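PDB 6IBU: Crh-like protein 5 from Neosartorya fumigata, which breaks beta-1,4 linkages in chitin and transfers the released chains to 1,6-beta-glucan or to other chitin, cross-linking the fungal cell wall. Local coordinates for residues 47-56 and 207-217; 79-90 and 100-108. All blocks are in the same frame, centred on the assembly; numbering follows the deposited sequence.

Both contacts lie in the GH16 catalytic domain, a beta sandwich of the concanavalin type, but in different sheets, each joining two neighbouring strands of its own. Contact 1 joins strands 48-53 and 212-223, far apart in sequence, in the sheet of eight strands. Contact 2 is the hairpin of strands 85-93 and 98-105 in the sheet of seven, and falls in the sequence between the two halves of contact 1. The centres are about 11 Å apart, and the two contacts touch where Tyr212 CD2 packs on Val85 CG2 at 3.4 Å. Contact 2 holds the probable proton donor Glu102; contact 1 belongs to the layer packed beneath that catalytic sheet.

Contact 1 (47-56 and 207-217); sequences QGAEFTVAKQ and YSAGPYTMYVK
Strands 48-53 and 212-217 run antiparallel, their axes 4.5 Å apart at 158°, and the pairs Ala49-Val216, Phe51-Met214 and Val53-Tyr212 are each tied by two backbone hydrogen bonds. Gly48 and Lys217 meet at one end, where the glycine CA comes close to the carbonyl oxygen of Val216.

On the face bearing Phe51, the phenyl ring leans on two neighbours of the opposite strand. Its CE1 meets Val216 CG2 at 3.7 Å, while the Met214 methyl CE sits over one ring face, off toward the rim. The extended Met214 chain also brings SD obliquely to the ring, 4.7 Å from its centroid, a Met-aromatic contact.

The other face is more polar. Thr52 OG1 and Thr213 OG1 share a short hydrogen bond of 2.6 Å; both hydroxyls stand beside their own backbone N (chi1 -64° and -56°), which brings the two oxygens together above the gap between the strands. Next to them Glu50 lies alongside Tyr215, CG 3.7 Å from CE2, with Thr213 CG2 over a face of the same ring.

Beyond the paired strands, the Tyr207 ring lies against the backbone of Lys55 and Gln56, with Gln56 N 3.4 Å above its centre. Gln56 CB adds a CH-pi contact over the face, and its amide is bonded to Asp190.

Strand 71-78 flanks 212-217 on its other side, with Met214 touching Met77. Phe51, Val53 and Val216 pack on strand 179-187 of the second sheet, beneath the chitin-binding residues Arg182 and Trp186.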
# COMPACT_ATOMS: atom_id res chain seq x y z
N GLN A 47 -0.90 12.37 -16.51
CA GLN A 47 -0.13 12.32 -15.24
C GLN A 47 -0.30 10.94 -14.59
O GLN A 47 0.17 10.79 -13.45
CB GLN A 47 -0.60 13.42 -14.29
CG GLN A 47 -0.55 14.81 -14.90
CD GLN A 47 0.39 15.69 -14.11
OE1 GLN A 47 0.15 15.99 -12.94
NE2 GLN A 47 1.47 16.09 -14.77
N GLY A 48 -0.95 10.00 -15.28
CA GLY A 48 -1.11 8.60 -14.87
C GLY A 48 -2.48 8.33 -14.29
O GLY A 48 -3.42 9.07 -14.60
N ALA A 49 -2.58 7.30 -13.44
CA ALA A 49 -3.82 6.88 -12.75
C ALA A 49 -4.19 7.99 -11.76
O ALA A 49 -3.30 8.52 -11.09
CB ALA A 49 -3.63 5.55 -12.07
N GLU A 50 -5.46 8.37 -11.76
CA GLU A 50 -5.99 9.50 -10.95
C GLU A 50 -6.92 8.92 -9.90
O GLU A 50 -7.80 8.15 -10.24
CB GLU A 50 -6.74 10.48 -11.84
CG GLU A 50 -5.89 10.97 -12.99
CD GLU A 50 -6.58 12.01 -13.87
OE1 GLU A 50 -7.61 12.59 -13.43
OE2 GLU A 50 -6.07 12.24 -14.99
N PHE A 51 -6.68 9.26 -8.65
CA PHE A 51 -7.52 8.80 -7.53
C PHE A 51 -8.15 10.05 -6.93
O PHE A 51 -7.48 10.79 -6.18
CB PHE A 51 -6.64 8.02 -6.55
CG PHE A 51 -5.93 6.84 -7.15
CD1 PHE A 51 -4.76 7.00 -7.86
CD2 PHE A 51 -6.44 5.56 -6.97
CE1 PHE A 51 -4.09 5.90 -8.38
CE2 PHE A 51 -5.76 4.46 -7.46
CZ PHE A 51 -4.58 4.63 -8.16
N THR A 52 -9.38 10.33 -7.33
CA THR A 52 -10.05 11.60 -6.95
C THR A 52 -11.02 11.35 -5.81
O THR A 52 -11.85 10.47 -5.92
CB THR A 52 -10.77 12.24 -8.14
OG1 THR A 52 -9.68 12.54 -9.01
CG2 THR A 52 -11.57 13.45 -7.74
N VAL A 53 -10.89 12.11 -4.74
CA VAL A 53 -11.95 12.24 -3.70
C VAL A 53 -12.76 13.51 -4.02
O VAL A 53 -12.19 14.61 -3.88
CB VAL A 53 -11.29 12.26 -2.33
CG1 VAL A 53 -12.29 12.53 -1.23
CG2 VAL A 53 -10.53 10.97 -2.08
N ALA A 54 -13.99 13.37 -4.54
CA ALA A 54 -14.83 14.53 -4.93
C ALA A 54 -16.03 14.65 -4.00
O ALA A 54 -16.46 15.79 -3.76
CB ALA A 54 -15.27 14.44 -6.37
N LYS A 55 -16.57 13.54 -3.51
CA LYS A 55 -17.75 13.56 -2.62
C LYS A 55 -17.61 12.46 -1.57
O LYS A 55 -16.78 11.56 -1.75
CB LYS A 55 -19.04 13.39 -3.44
CG LYS A 55 -19.25 12.00 -4.04
CD LYS A 55 -19.95 12.06 -5.40
CE LYS A 55 -20.11 10.71 -6.08
NZ LYS A 55 -18.89 10.32 -6.85
N GLN A 56 -18.41 12.54 -0.52
CA GLN A 56 -18.36 11.59 0.60
C GLN A 56 -18.57 10.19 0.02
O GLN A 56 -19.37 10.05 -0.91
CB GLN A 56 -19.39 11.96 1.67
CG GLN A 56 -19.36 11.04 2.88
CD GLN A 56 -20.32 11.46 3.96
OE1 GLN A 56 -21.33 12.11 3.72
NE2 GLN A 56 -20.04 11.05 5.19
N TYR A 207 -15.52 18.18 1.19
CA TYR A 207 -15.62 17.63 -0.19
C TYR A 207 -15.89 18.74 -1.21
O TYR A 207 -15.35 18.67 -2.31
CB TYR A 207 -16.73 16.59 -0.27
CG TYR A 207 -16.46 15.42 0.63
CD1 TYR A 207 -15.57 14.43 0.27
CD2 TYR A 207 -17.10 15.33 1.85
CE1 TYR A 207 -15.33 13.35 1.11
CE2 TYR A 207 -16.88 14.26 2.69
CZ TYR A 207 -15.98 13.28 2.32
OH TYR A 207 -15.78 12.24 3.17
N SER A 208 -16.69 19.73 -0.83
CA SER A 208 -17.09 20.83 -1.74
C SER A 208 -15.87 21.66 -2.14
O SER A 208 -15.85 22.18 -3.27
CB SER A 208 -18.21 21.62 -1.11
OG SER A 208 -18.22 21.49 0.31
N ALA A 209 -14.84 21.75 -1.27
CA ALA A 209 -13.60 22.52 -1.54
C ALA A 209 -12.65 21.68 -2.40
O ALA A 209 -11.54 22.18 -2.73
CB ALA A 209 -12.95 22.91 -0.23
N GLY A 210 -13.08 20.48 -2.79
CA GLY A 210 -12.33 19.55 -3.65
C GLY A 210 -12.36 19.96 -5.13
O GLY A 210 -12.47 21.14 -5.46
N PRO A 211 -12.18 19.01 -6.07
CA PRO A 211 -11.88 17.62 -5.71
C PRO A 211 -10.39 17.47 -5.39
O PRO A 211 -9.58 18.32 -5.70
CB PRO A 211 -12.29 16.87 -6.98
CG PRO A 211 -11.92 17.84 -8.08
CD PRO A 211 -12.24 19.22 -7.53
N TYR A 212 -10.06 16.37 -4.74
CA TYR A 212 -8.67 16.10 -4.32
C TYR A 212 -8.19 14.88 -5.06
O TYR A 212 -8.86 13.85 -4.97
CB TYR A 212 -8.62 15.89 -2.82
CG TYR A 212 -9.31 17.00 -2.08
CD1 TYR A 212 -8.75 18.26 -2.01
CD2 TYR A 212 -10.51 16.77 -1.43
CE1 TYR A 212 -9.36 19.27 -1.29
CE2 TYR A 212 -11.14 17.77 -0.71
CZ TYR A 212 -10.56 19.02 -0.66
OH TYR A 212 -11.19 20.00 0.03
N THR A 213 -7.08 15.03 -5.78
CA THR A 213 -6.61 13.93 -6.65
C THR A 213 -5.18 13.54 -6.30
O THR A 213 -4.28 14.40 -6.33
CB THR A 213 -6.78 14.26 -8.13
OG1 THR A 213 -8.16 14.58 -8.34
CG2 THR A 213 -6.37 13.09 -8.99
N MET A 214 -4.98 12.26 -6.04
CA MET A 214 -3.65 11.60 -5.95
C MET A 214 -3.32 11.08 -7.35
O MET A 214 -4.23 10.61 -8.04
CB MET A 214 -3.71 10.48 -4.90
CG MET A 214 -2.82 9.27 -5.17
SD MET A 214 -3.22 7.92 -3.98
CE MET A 214 -2.22 6.61 -4.67
N TYR A 215 -2.08 11.20 -7.78
CA TYR A 215 -1.64 10.68 -9.10
C TYR A 215 -0.55 9.63 -8.91
O TYR A 215 0.43 9.88 -8.20
CB TYR A 215 -1.10 11.81 -9.98
CG TYR A 215 -2.12 12.86 -10.31
CD1 TYR A 215 -2.32 13.94 -9.46
CD2 TYR A 215 -2.86 12.81 -11.49
CE1 TYR A 215 -3.24 14.93 -9.76
CE2 TYR A 215 -3.78 13.80 -11.81
CZ TYR A 215 -3.96 14.86 -10.93
OH TYR A 215 -4.87 15.84 -11.19
N VAL A 216 -0.72 8.50 -9.57
CA VAL A 216 0.34 7.46 -9.65
C VAL A 216 0.79 7.36 -11.11
O VAL A 216 -0.00 6.95 -11.94
CB VAL A 216 -0.16 6.12 -9.09
CG1 VAL A 216 0.84 5.00 -9.38
CG2 VAL A 216 -0.45 6.23 -7.59
N LYS A 217 2.01 7.75 -11.44
CA LYS A 217 2.39 7.69 -12.86
C LYS A 217 3.05 6.36 -13.18
O LYS A 217 2.88 5.92 -14.32
CB LYS A 217 3.09 8.94 -13.41
CG LYS A 217 4.30 9.49 -12.70
CD LYS A 217 4.51 10.95 -13.12
CE LYS A 217 5.93 11.26 -13.57
NZ LYS A 217 5.97 12.41 -14.51

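Contact 2 (79-90 and 100-108); sequences AAPGTGVVSSIV and DWEVLGGDT
Glu102, a chitin-binding residue and probably the proton donor, is reached by the hydroxyl of Ser88 directly across the strand pair. Ser88 OG donates to OE1 at 2.6 Å, on the syn side and 21° out of the carboxylate plane. A bend at chi2 (-68°) folds the Glu102 chain back over the neighbouring strand and brings the carboxylate to the serine. Ser88 OG is also bonded to Trp186 NE1, so one hydroxyl connects the acid with a second chitin-binding residue. Val86 crosses the carboxylate from the other strand, CG1 lying 3.1 Å from Glu102 OE1, while its CG2 runs beside Leu104 CD2. Farther along this face Val90 CG2 meets Asp100 CB at 3.8 Å. The Asp100 carboxylate turns away from strand 85-90 and stands close to that of the probable nucleophile Glu98, a meeting of like charges; Glu98, Asp100 and Glu102 are the alternating acidic residues of the GH16 catalytic strand.

The opposite face is mostly apolar. Ile89 and Trp101 lie side by side and point the same way, with Ile89 CB 3.8 Å from Trp101 CD1, obliquely to the indole. Ala79 CB presses on the Val103 methyl CG1, an unusually tight 3.3 Å. The polar exception is Ser87, whose OG accepts the backbone N-H of Ala80, tying the incoming chain to the strand.

Strands 85-90 and 100-105 run antiparallel, their axes 4.6 Å apart at closest approach. Near the turns, Gly105 N reaches Val85 O at 2.8 Å, and one water accepts N-H bonds from Gly84 and Gly106.

Strand 179-187 flanks 85-90, and strand 110-116 flanks 100-105. Ile89, Ser87 and Val103 pack on strand 71-78 of the other sheet, and Trp101 makes edge-to-face contacts with Tyr142 and Trp153.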
# COMPACT_ATOMS: atom_id res chain seq x y z
N ALA A 79 0.72 13.06 -4.09
CA ALA A 79 -0.39 12.82 -3.14
C ALA A 79 -1.49 13.85 -3.38
O ALA A 79 -1.23 14.95 -3.87
CB ALA A 79 0.12 12.88 -1.73
N ALA A 80 -2.72 13.47 -3.06
CA ALA A 80 -3.88 14.38 -3.09
C ALA A 80 -3.66 15.42 -2.00
O ALA A 80 -3.15 15.10 -0.93
CB ALA A 80 -5.15 13.59 -2.89
N PRO A 81 -3.98 16.69 -2.27
CA PRO A 81 -4.02 17.70 -1.21
C PRO A 81 -5.37 17.59 -0.48
O PRO A 81 -6.17 16.70 -0.82
CB PRO A 81 -3.92 19.02 -1.99
CG PRO A 81 -4.62 18.70 -3.29
CD PRO A 81 -4.34 17.24 -3.59
N GLY A 82 -5.61 18.51 0.44
CA GLY A 82 -6.90 18.60 1.14
C GLY A 82 -6.84 18.00 2.53
O GLY A 82 -6.34 16.86 2.68
N THR A 83 -7.34 18.75 3.50
CA THR A 83 -7.48 18.34 4.91
C THR A 83 -8.19 16.99 4.95
O THR A 83 -9.28 16.88 4.39
CB THR A 83 -8.30 19.37 5.70
OG1 THR A 83 -7.63 20.62 5.55
CG2 THR A 83 -8.46 18.98 7.16
N GLY A 84 -7.59 16.01 5.61
CA GLY A 84 -8.23 14.72 5.92
C GLY A 84 -8.23 13.78 4.74
O GLY A 84 -8.70 12.66 4.89
N VAL A 85 -7.71 14.18 3.59
CA VAL A 85 -7.66 13.29 2.40
C VAL A 85 -6.38 12.46 2.51
O VAL A 85 -5.29 13.03 2.59
CB VAL A 85 -7.71 14.10 1.10
CG1 VAL A 85 -7.57 13.18 -0.10
CG2 VAL A 85 -8.99 14.92 1.05
N VAL A 86 -6.54 11.15 2.50
CA VAL A 86 -5.40 10.21 2.64
C VAL A 86 -5.03 9.68 1.25
O VAL A 86 -5.91 9.25 0.55
CB VAL A 86 -5.77 9.08 3.61
CG1 VAL A 86 -4.60 8.15 3.84
CG2 VAL A 86 -6.28 9.64 4.93
N SER A 87 -3.75 9.69 0.90
CA SER A 87 -3.18 8.99 -0.27
C SER A 87 -2.39 7.78 0.23
O SER A 87 -1.42 7.99 0.95
CB SER A 87 -2.29 9.93 -1.03
OG SER A 87 -2.99 11.06 -1.51
N SER A 88 -2.81 6.56 -0.12
CA SER A 88 -2.30 5.28 0.46
C SER A 88 -1.58 4.42 -0.58
O SER A 88 -2.18 4.11 -1.64
CB SER A 88 -3.44 4.49 1.03
OG SER A 88 -4.11 5.23 2.04
N ILE A 89 -0.37 3.96 -0.28
CA ILE A 89 0.31 2.84 -0.99
C ILE A 89 0.39 1.65 -0.03
O ILE A 89 1.03 1.79 1.00
CB ILE A 89 1.70 3.28 -1.49
CG1 ILE A 89 1.62 4.49 -2.41
CG2 ILE A 89 2.43 2.13 -2.14
CD1 ILE A 89 2.92 5.25 -2.50
N VAL A 90 -0.28 0.55 -0.32
CA VAL A 90 -0.37 -0.58 0.65
C VAL A 90 0.14 -1.88 0.01
O VAL A 90 -0.44 -2.29 -0.98
CB VAL A 90 -1.81 -0.77 1.13
CG1 VAL A 90 -1.92 -2.00 2.02
CG2 VAL A 90 -2.31 0.47 1.83
N ASP A 100 2.86 -0.12 4.43
CA ASP A 100 2.19 0.97 3.71
C ASP A 100 2.91 2.30 3.87
O ASP A 100 3.77 2.46 4.79
CB ASP A 100 0.71 1.06 4.06
CG ASP A 100 0.43 1.56 5.46
OD1 ASP A 100 0.64 2.75 5.70
OD2 ASP A 100 -0.05 0.75 6.30
N TRP A 101 2.58 3.18 2.93
CA TRP A 101 2.81 4.64 2.95
C TRP A 101 1.46 5.31 3.10
O TRP A 101 0.50 4.84 2.49
CB TRP A 101 3.49 5.08 1.65
CG TRP A 101 4.81 4.47 1.28
CD1 TRP A 101 5.03 3.45 0.41
CD2 TRP A 101 6.11 4.97 1.64
NE1 TRP A 101 6.37 3.23 0.25
CE2 TRP A 101 7.06 4.16 0.98
CE3 TRP A 101 6.55 5.99 2.47
CZ2 TRP A 101 8.44 4.36 1.13
CZ3 TRP A 101 7.91 6.19 2.62
CH2 TRP A 101 8.83 5.40 1.95
N GLU A 102 1.35 6.35 3.93
CA GLU A 102 0.13 7.20 3.98
C GLU A 102 0.57 8.66 3.85
O GLU A 102 1.37 9.09 4.65
CB GLU A 102 -0.63 7.01 5.29
CG GLU A 102 -0.97 5.57 5.62
CD GLU A 102 -1.98 4.94 4.67
OE1 GLU A 102 -2.93 5.62 4.27
OE2 GLU A 102 -1.79 3.77 4.31
N VAL A 103 0.06 9.39 2.87
CA VAL A 103 0.19 10.87 2.85
C VAL A 103 -1.14 11.49 3.30
O VAL A 103 -2.20 10.97 2.95
CB VAL A 103 0.65 11.39 1.48
CG1 VAL A 103 0.75 12.90 1.47
CG2 VAL A 103 1.98 10.78 1.07
N LEU A 104 -1.08 12.56 4.08
CA LEU A 104 -2.27 13.33 4.51
C LEU A 104 -2.25 14.63 3.73
O LEU A 104 -1.17 15.24 3.65
CB LEU A 104 -2.20 13.54 6.02
CG LEU A 104 -2.07 12.25 6.82
CD1 LEU A 104 -1.91 12.59 8.29
CD2 LEU A 104 -3.26 11.31 6.61
N GLY A 105 -3.38 15.02 3.14
CA GLY A 105 -3.47 16.21 2.27
C GLY A 105 -2.97 17.48 2.94
O GLY A 105 -2.30 18.24 2.28
N GLY A 106 -3.26 17.71 4.21
CA GLY A 106 -2.92 18.99 4.86
C GLY A 106 -1.55 18.96 5.49
O GLY A 106 -1.10 20.03 5.98
N ASP A 107 -0.89 17.81 5.53
CA ASP A 107 0.48 17.68 6.10
C ASP A 107 1.46 17.69 4.93
O ASP A 107 1.65 16.63 4.32
CB ASP A 107 0.58 16.46 7.01
CG ASP A 107 1.96 16.21 7.60
OD1 ASP A 107 2.91 16.93 7.20
OD2 ASP A 107 2.07 15.34 8.47
N THR A 108 2.05 18.84 4.61
CA THR A 108 2.81 19.06 3.36
C THR A 108 4.30 18.76 3.55
O THR A 108 5.06 19.14 2.66
CB THR A 108 2.64 20.49 2.88
OG1 THR A 108 3.18 21.30 3.92
CG2 THR A 108 1.19 20.84 2.63
O HOH W 1 -4.82 16.32 6.50